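Local coordinates for NADH:ubiquinone oxidoreductase, Na translocating, F subunit (Porphyromonas gingivalis, PDB 2R6H), which binds flavin-adenine dinucleotide and resembles the ferredoxin reductase-like flavoproteins, pairing an antiparallel beta barrel with a Rossmann-type nucleotide-binding domain, at residues A[10-16]-A[27-32]; A[35-41]-A[95-101]. One frame throughout, in Å; residues are numbered along the deposited sequence.

Contact 1: residues A[10-16]-A[27-32]; sequences WECEVLS and FVVKLP
A beta hairpin with a classic beta bulge joins residues 10-16 to 27-32, pairing Glu13 with Lys30, Val14 with Val29, and both Leu15 and Ser16 with Val28. Glu13 and Lys30 form a hydrogen-bonded pair, in which Lys30 N reaches Glu13 O at 2.7 Å and Glu13 N returns a longer bond to Lys30 O. At the bulge a single acceptor serves two donors: Leu15 N lies 2.7 Å from Val28 O, nearly along its C=O axis, while Ser16 N meets the same oxygen in the carbonyl plane on a lone pair at 3.3 Å. The extra residue is taken up by Leu15, whose psi of -52° is helical rather than extended. Beyond it Val28 N closes the pairing on Ser16 O at 2.8 Å.

Apolar contacts line the buried face. The CG1 methyl of Val14, anti to its own backbone N (chi1 -174°), comes to 3.5 Å from Phe27 CE1, the two side chains crossing at about a right angle. At the far end the CD2 methyl of Leu31 sits over one face of the Trp10 indole, 3.6 Å from the centroid of the five-membered ring, a CH-pi contact; its other methyl, CD1, meets Cys12 SG. On the opposite face Glu13 and Lys30 run side by side in the same direction, but OE2 and NZ stay 4.1 Å apart, beyond a salt bridge, and Leu15 lays its branch against Lys30 CB.

Within the antiparallel sheet, Trp10, Cys12 and Val14 bond outward to strand 140-147 and the residues just before it, whereas Phe27 bonds to strand 100-106, whose Ile100 and Ile101 also pack against Val28 and Val29.

Contact 2: residues A[35-41]-A[95-101]; sequences ETMNFKS and PAEGNII
Phe39 and Pro95 make the compact end of this contact, with Pro95 CB lying 4.3 Å above the plane of the aromatic ring, over its centre. The two side chains run at about a right angle to each other, and Phe39 CZ approaches Pro95 CA to 3.6 Å. A chi1 of 67° places Phe39 CG between its backbone N and carbonyl carbon, which swings the ring across to the proline although its CB points neither at the partner nor away. Glu97 O stands near the ring plane at the edge, 4.2 Å from CE2, and Ile101 CD1 approaches CE2 obliquely. Ser41 OG rests against the proline's CG and CD.

Both segments belong to the connections of an antiparallel flavin-binding barrel: 35-41 is part of the link between strands 24-30 and 44-49, while residues 95-99 form a turn leading into strand 100-106. Strand 140-147 lies against the apolar side, where Met143 touches Met37 (present as selenomethionine) and Ile101, and Pro146 touches Phe39. Helix 168-181 approaches through His177, which meets Ser41 and Pro95.

Between the packed end and the outer end a backbone bond does the joining: Met37 N points almost straight at Gly98 O (3.1 Å, 177° at the hydrogen), though from above the carbonyl plane. Behind it the turn is braced internally by Glu97 OE1, which accepts from Asn99 N at 3.0 Å and from Ile100 N at 3.2 Å. Toward solvent the packing thins, and exposed Thr36 merely rests its OG1 near CA of the partly exposed Gly98.

Contacts 1 and 2 follow one another along the chain, their centres about 12 Å apart, and meet where strand 24-30 pairs with strand 100-106: probable hydrogen bonds join Ile101 N to Val29 O and Leu31 N to Asn99 O. Both are partly buried. Contact 1 is a bulged antiparallel strand pair, held by five backbone bonds and divided into an apolar and a more polar face; contact 2 joins loops, has one secure backbone bond across it, and depends more on a ring against a proline. Contact 1 stays within the barrel, whereas contact 2 also reaches helix 168-181. Met143 of strand 140-147 touches side chains of both.

Contact 1: residues A[10-16]-A[27-32]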
loop_
_atom_site.group_PDB
_atom_site.type_symbol
_atom_site.label_atom_id
_atom_site.label_comp_id
_atom_site.label_asym_id
_atom_site.label_seq_id
_atom_site.Cartn_x
_atom_site.Cartn_y
_atom_site.Cartn_z
ATOM N N TRP A 10 -18.688 1.913 -12.331
ATOM C CA TRP A 10 -18.349 1.372 -13.652
ATOM C C TRP A 10 -18.107 -0.113 -13.595
ATOM O O TRP A 10 -17.832 -0.657 -12.535
ATOM C CB TRP A 10 -17.065 1.998 -14.193
ATOM C CG TRP A 10 -17.103 3.472 -14.299
ATOM C CD1 TRP A 10 -17.497 4.209 -15.378
ATOM C CD2 TRP A 10 -16.727 4.412 -13.295
ATOM N NE1 TRP A 10 -17.389 5.547 -15.103
ATOM C CE2 TRP A 10 -16.918 5.695 -13.821
ATOM C CE3 TRP A 10 -16.240 4.278 -11.987
ATOM C CZ2 TRP A 10 -16.650 6.850 -13.103
ATOM C CZ3 TRP A 10 -15.974 5.426 -11.268
ATOM C CH2 TRP A 10 -16.178 6.696 -11.828
ATOM N N GLU A 11 -18.190 -0.770 -14.743
ATOM C CA GLU A 11 -17.641 -2.107 -14.838
ATOM C C GLU A 11 -16.325 -2.007 -15.594
ATOM O O GLU A 11 -16.249 -1.419 -16.667
ATOM C CB GLU A 11 -18.621 -3.102 -15.468
ATOM C CG GLU A 11 -18.258 -3.611 -16.852
ATOM C CD GLU A 11 -19.223 -3.121 -17.929
ATOM O OE1 GLU A 11 -19.768 -3.986 -18.654
ATOM O OE2 GLU A 11 -19.440 -1.885 -18.044
ATOM N N CYS A 12 -15.275 -2.555 -15.001
ATOM C CA CYS A 12 -13.940 -2.365 -15.532
ATOM C C CYS A 12 -13.326 -3.673 -15.992
ATOM O O CYS A 12 -13.622 -4.738 -15.452
ATOM C CB CYS A 12 -13.051 -1.733 -14.468
ATOM S SG CYS A 12 -13.763 -0.276 -13.692
ATOM N N GLU A 13 -12.470 -3.573 -17.000
ATOM C CA GLU A 13 -11.668 -4.699 -17.433
ATOM C C GLU A 13 -10.317 -4.726 -16.711
ATOM O O GLU A 13 -9.630 -3.706 -16.588
ATOM C CB GLU A 13 -11.449 -4.655 -18.943
ATOM C CG GLU A 13 -10.854 -5.938 -19.498
ATOM C CD GLU A 13 -9.898 -5.692 -20.647
ATOM O OE1 GLU A 13 -8.838 -6.359 -20.701
ATOM O OE2 GLU A 13 -10.207 -4.822 -21.490
ATOM N N VAL A 14 -9.941 -5.907 -16.232
ATOM C CA VAL A 14 -8.644 -6.098 -15.596
ATOM C C VAL A 14 -7.525 -6.157 -16.630
ATOM O O VAL A 14 -7.489 -7.058 -17.468
ATOM C CB VAL A 14 -8.614 -7.384 -14.748
ATOM C CG1 VAL A 14 -7.302 -7.487 -13.986
ATOM C CG2 VAL A 14 -9.798 -7.417 -13.793
ATOM N N LEU A 15 -6.615 -5.190 -16.565
ATOM C CA LEU A 15 -5.445 -5.180 -17.436
ATOM C C LEU A 15 -4.355 -6.105 -16.906
ATOM O O LEU A 15 -3.852 -6.964 -17.629
ATOM C CB LEU A 15 -4.902 -3.757 -17.585
ATOM C CG LEU A 15 -5.833 -2.742 -18.251
ATOM C CD1 LEU A 15 -5.159 -1.383 -18.357
ATOM C CD2 LEU A 15 -6.275 -3.234 -19.621
ATOM N N SER A 16 -3.994 -5.922 -15.640
ATOM C CA SER A 16 -2.823 -6.582 -15.074
ATOM C C SER A 16 -3.048 -6.943 -13.610
ATOM O O SER A 16 -3.365 -6.082 -12.789
ATOM C CB SER A 16 -1.587 -5.691 -15.212
ATOM O OG SER A 16 -0.412 -6.390 -14.844
ATOM N N PHE A 27 -2.924 -4.579 -8.886
ATOM C CA PHE A 27 -4.180 -4.874 -9.560
ATOM C C PHE A 27 -4.624 -3.671 -10.388
ATOM O O PHE A 27 -4.991 -2.642 -9.845
ATOM C CB PHE A 27 -5.218 -5.238 -8.505
ATOM C CG PHE A 27 -6.559 -5.570 -9.057
ATOM C CD1 PHE A 27 -6.694 -6.520 -10.061
ATOM C CD2 PHE A 27 -7.693 -4.960 -8.551
ATOM C CE1 PHE A 27 -7.926 -6.834 -10.564
ATOM C CE2 PHE A 27 -8.929 -5.272 -9.049
ATOM C CZ PHE A 27 -9.048 -6.214 -10.063
ATOM N N VAL A 28 -4.574 -3.813 -11.705
ATOM C CA VAL A 28 -4.748 -2.689 -12.612
ATOM C C VAL A 28 -5.993 -2.855 -13.498
ATOM O O VAL A 28 -6.072 -3.778 -14.321
ATOM C CB VAL A 28 -3.495 -2.523 -13.501
ATOM C CG1 VAL A 28 -3.665 -1.365 -14.459
ATOM C CG2 VAL A 28 -2.249 -2.337 -12.638
ATOM N N VAL A 29 -6.961 -1.959 -13.335
ATOM C CA VAL A 29 -8.224 -2.066 -14.062
ATOM C C VAL A 29 -8.456 -0.858 -14.970
ATOM O O VAL A 29 -7.957 0.233 -14.688
ATOM C CB VAL A 29 -9.425 -2.238 -13.090
ATOM C CG1 VAL A 29 -9.311 -3.563 -12.312
ATOM C CG2 VAL A 29 -9.519 -1.045 -12.139
ATOM N N LYS A 30 -9.208 -1.051 -16.054
ATOM C CA LYS A 30 -9.479 0.036 -16.998
ATOM C C LYS A 30 -10.970 0.356 -17.093
ATOM O O LYS A 30 -11.802 -0.553 -17.145
ATOM C CB LYS A 30 -8.926 -0.310 -18.390
ATOM C CG LYS A 30 -9.002 0.820 -19.414
ATOM C CD LYS A 30 -8.668 0.327 -20.825
ATOM C CE LYS A 30 -9.709 -0.689 -21.304
ATOM N NZ LYS A 30 -9.640 -0.980 -22.769
ATOM N N LEU A 31 -11.313 1.641 -17.122
ATOM C CA LEU A 31 -12.718 2.037 -17.242
ATOM C C LEU A 31 -13.175 1.925 -18.683
ATOM O O LEU A 31 -12.336 1.863 -19.586
ATOM C CB LEU A 31 -12.959 3.441 -16.676
ATOM C CG LEU A 31 -13.275 3.456 -15.170
ATOM C CD1 LEU A 31 -12.136 2.843 -14.382
ATOM C CD2 LEU A 31 -13.575 4.845 -14.653
ATOM N N PRO A 32 -14.503 1.858 -18.904
ATOM C CA PRO A 32 -15.066 1.816 -20.265
ATOM C C PRO A 32 -14.503 2.965 -21.096
ATOM O O PRO A 32 -14.182 4.000 -20.507
ATOM C CB PRO A 32 -16.563 2.045 -20.031
ATOM C CG PRO A 32 -16.816 1.539 -18.655
ATOM C CD PRO A 32 -15.548 1.794 -17.864
#

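Contact 2: residues A[35-41]-A[95-101]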
loop_
_atom_site.group_PDB
_atom_site.type_symbol
_atom_site.label_atom_id
_atom_site.label_comp_id
_atom_site.label_asym_id
_atom_site.label_seq_id
_atom_site.Cartn_x
_atom_site.Cartn_y
_atom_site.Cartn_z
ATOM N N GLU A 35 -14.512 6.884 -20.454
ATOM C CA GLU A 35 -14.957 7.063 -19.084
ATOM C C GLU A 35 -13.753 7.466 -18.257
ATOM O O GLU A 35 -12.617 7.171 -18.623
ATOM C CB GLU A 35 -15.572 5.778 -18.528
ATOM C CG GLU A 35 -16.889 5.357 -19.180
ATOM C CD GLU A 35 -18.092 6.149 -18.680
ATOM O OE1 GLU A 35 -19.208 5.582 -18.659
ATOM O OE2 GLU A 35 -17.924 7.329 -18.306
ATOM N N THR A 36 -14.006 8.147 -17.145
ATOM C CA THR A 36 -12.931 8.657 -16.290
ATOM C C THR A 36 -13.395 8.880 -14.843
ATOM O O THR A 36 -14.529 9.314 -14.594
ATOM C CB THR A 36 -12.300 9.956 -16.887
ATOM O OG1 THR A 36 -11.116 9.618 -17.622
ATOM C CG2 THR A 36 -11.929 10.954 -15.795
HETATM N N MSE A 37 -12.519 8.557 -13.892
HETATM C CA MSE A 37 -12.783 8.843 -12.485
HETATM C C MSE A 37 -11.963 10.040 -11.990
HETATM O O MSE A 37 -10.727 9.990 -11.934
HETATM C CB MSE A 37 -12.515 7.617 -11.616
HETATM C CG MSE A 37 -13.027 7.747 -10.194
HETATM SE SE MSE A 37 -12.190 6.465 -8.977
HETATM C CE MSE A 37 -12.968 4.816 -9.671
ATOM N N ASN A 38 -12.670 11.122 -11.669
ATOM C CA ASN A 38 -12.078 12.294 -11.055
ATOM C C ASN A 38 -11.879 11.998 -9.592
ATOM O O ASN A 38 -12.849 11.738 -8.890
ATOM C CB ASN A 38 -13.032 13.482 -11.163
ATOM C CG ASN A 38 -13.600 13.650 -12.554
ATOM O OD1 ASN A 38 -12.952 13.304 -13.541
ATOM N ND2 ASN A 38 -14.820 14.192 -12.645
ATOM N N PHE A 39 -10.641 12.032 -9.115
ATOM C CA PHE A 39 -10.421 11.821 -7.692
ATOM C C PHE A 39 -9.282 12.657 -7.158
ATOM O O PHE A 39 -8.430 13.082 -7.918
ATOM C CB PHE A 39 -10.196 10.334 -7.387
ATOM C CG PHE A 39 -8.924 9.771 -7.962
ATOM C CD1 PHE A 39 -7.814 9.573 -7.162
ATOM C CD2 PHE A 39 -8.844 9.421 -9.298
ATOM C CE1 PHE A 39 -6.647 9.042 -7.690
ATOM C CE2 PHE A 39 -7.672 8.889 -9.826
ATOM C CZ PHE A 39 -6.578 8.701 -9.023
ATOM N N LYS A 40 -9.278 12.909 -5.855
ATOM C CA LYS A 40 -8.133 13.559 -5.226
ATOM C C LYS A 40 -7.190 12.480 -4.664
ATOM O O LYS A 40 -7.653 11.424 -4.229
ATOM C CB LYS A 40 -8.596 14.552 -4.148
ATOM C CG LYS A 40 -9.395 15.740 -4.702
ATOM C CD LYS A 40 -9.742 16.791 -3.637
ATOM C CE LYS A 40 -8.596 17.806 -3.375
ATOM N NZ LYS A 40 -8.650 19.063 -4.221
ATOM N N SER A 41 -5.880 12.727 -4.690
ATOM C CA SER A 41 -4.895 11.679 -4.373
ATOM C C SER A 41 -4.981 11.193 -2.947
ATOM O O SER A 41 -4.860 11.977 -2.007
ATOM C CB SER A 41 -3.485 12.172 -4.624
ATOM O OG SER A 41 -3.471 12.964 -5.786
ATOM N N PRO A 95 -3.992 11.308 -10.070
ATOM C CA PRO A 95 -5.290 11.641 -10.665
ATOM C C PRO A 95 -5.199 12.005 -12.134
ATOM O O PRO A 95 -6.233 12.091 -12.801
ATOM C CB PRO A 95 -5.741 12.849 -9.849
ATOM C CG PRO A 95 -5.022 12.710 -8.571
ATOM C CD PRO A 95 -3.683 12.173 -8.926
ATOM N N ALA A 96 -3.981 12.214 -12.623
ATOM C CA ALA A 96 -3.779 12.587 -14.020
ATOM C C ALA A 96 -4.094 11.431 -14.976
ATOM O O ALA A 96 -4.277 11.647 -16.176
ATOM C CB ALA A 96 -2.370 13.112 -14.243
ATOM N N GLU A 97 -4.149 10.206 -14.450
ATOM C CA GLU A 97 -4.637 9.086 -15.245
ATOM C C GLU A 97 -6.037 8.692 -14.795
ATOM O O GLU A 97 -6.229 8.187 -13.694
ATOM C CB GLU A 97 -3.698 7.887 -15.195
ATOM C CG GLU A 97 -4.296 6.664 -15.880
ATOM C CD GLU A 97 -4.743 6.936 -17.323
ATOM O OE1 GLU A 97 -5.955 6.772 -17.638
ATOM O OE2 GLU A 97 -3.876 7.311 -18.147
ATOM N N GLY A 98 -7.006 8.922 -15.672
ATOM C CA GLY A 98 -8.407 8.817 -15.325
ATOM C C GLY A 98 -9.047 7.451 -15.449
ATOM O O GLY A 98 -9.866 7.096 -14.608
ATOM N N ASN A 99 -8.719 6.680 -16.482
ATOM C CA ASN A 99 -9.426 5.408 -16.632
ATOM C C ASN A 99 -8.596 4.132 -16.577
ATOM O O ASN A 99 -9.105 3.041 -16.818
ATOM C CB ASN A 99 -10.466 5.420 -17.784
ATOM C CG ASN A 99 -9.855 5.262 -19.170
ATOM O OD1 ASN A 99 -9.097 4.329 -19.441
ATOM N ND2 ASN A 99 -10.240 6.157 -20.077
ATOM N N ILE A 100 -7.323 4.275 -16.239
ATOM C CA ILE A 100 -6.526 3.130 -15.814
ATOM C C ILE A 100 -6.257 3.307 -14.332
ATOM O O ILE A 100 -5.377 4.065 -13.939
ATOM C CB ILE A 100 -5.167 3.018 -16.550
ATOM C CG1 ILE A 100 -5.321 3.219 -18.066
ATOM C CG2 ILE A 100 -4.513 1.671 -16.246
ATOM C CD1 ILE A 100 -5.226 1.949 -18.862
ATOM N N ILE A 101 -7.041 2.621 -13.514
ATOM C CA ILE A 101 -6.895 2.713 -12.068
ATOM C C ILE A 101 -5.970 1.620 -11.564
ATOM O O ILE A 101 -6.168 0.451 -11.864
ATOM C CB ILE A 101 -8.251 2.600 -11.352
ATOM C CG1 ILE A 101 -9.177 3.718 -11.822
ATOM C CG2 ILE A 101 -8.065 2.655 -9.852
ATOM C CD1 ILE A 101 -8.458 5.037 -11.997
#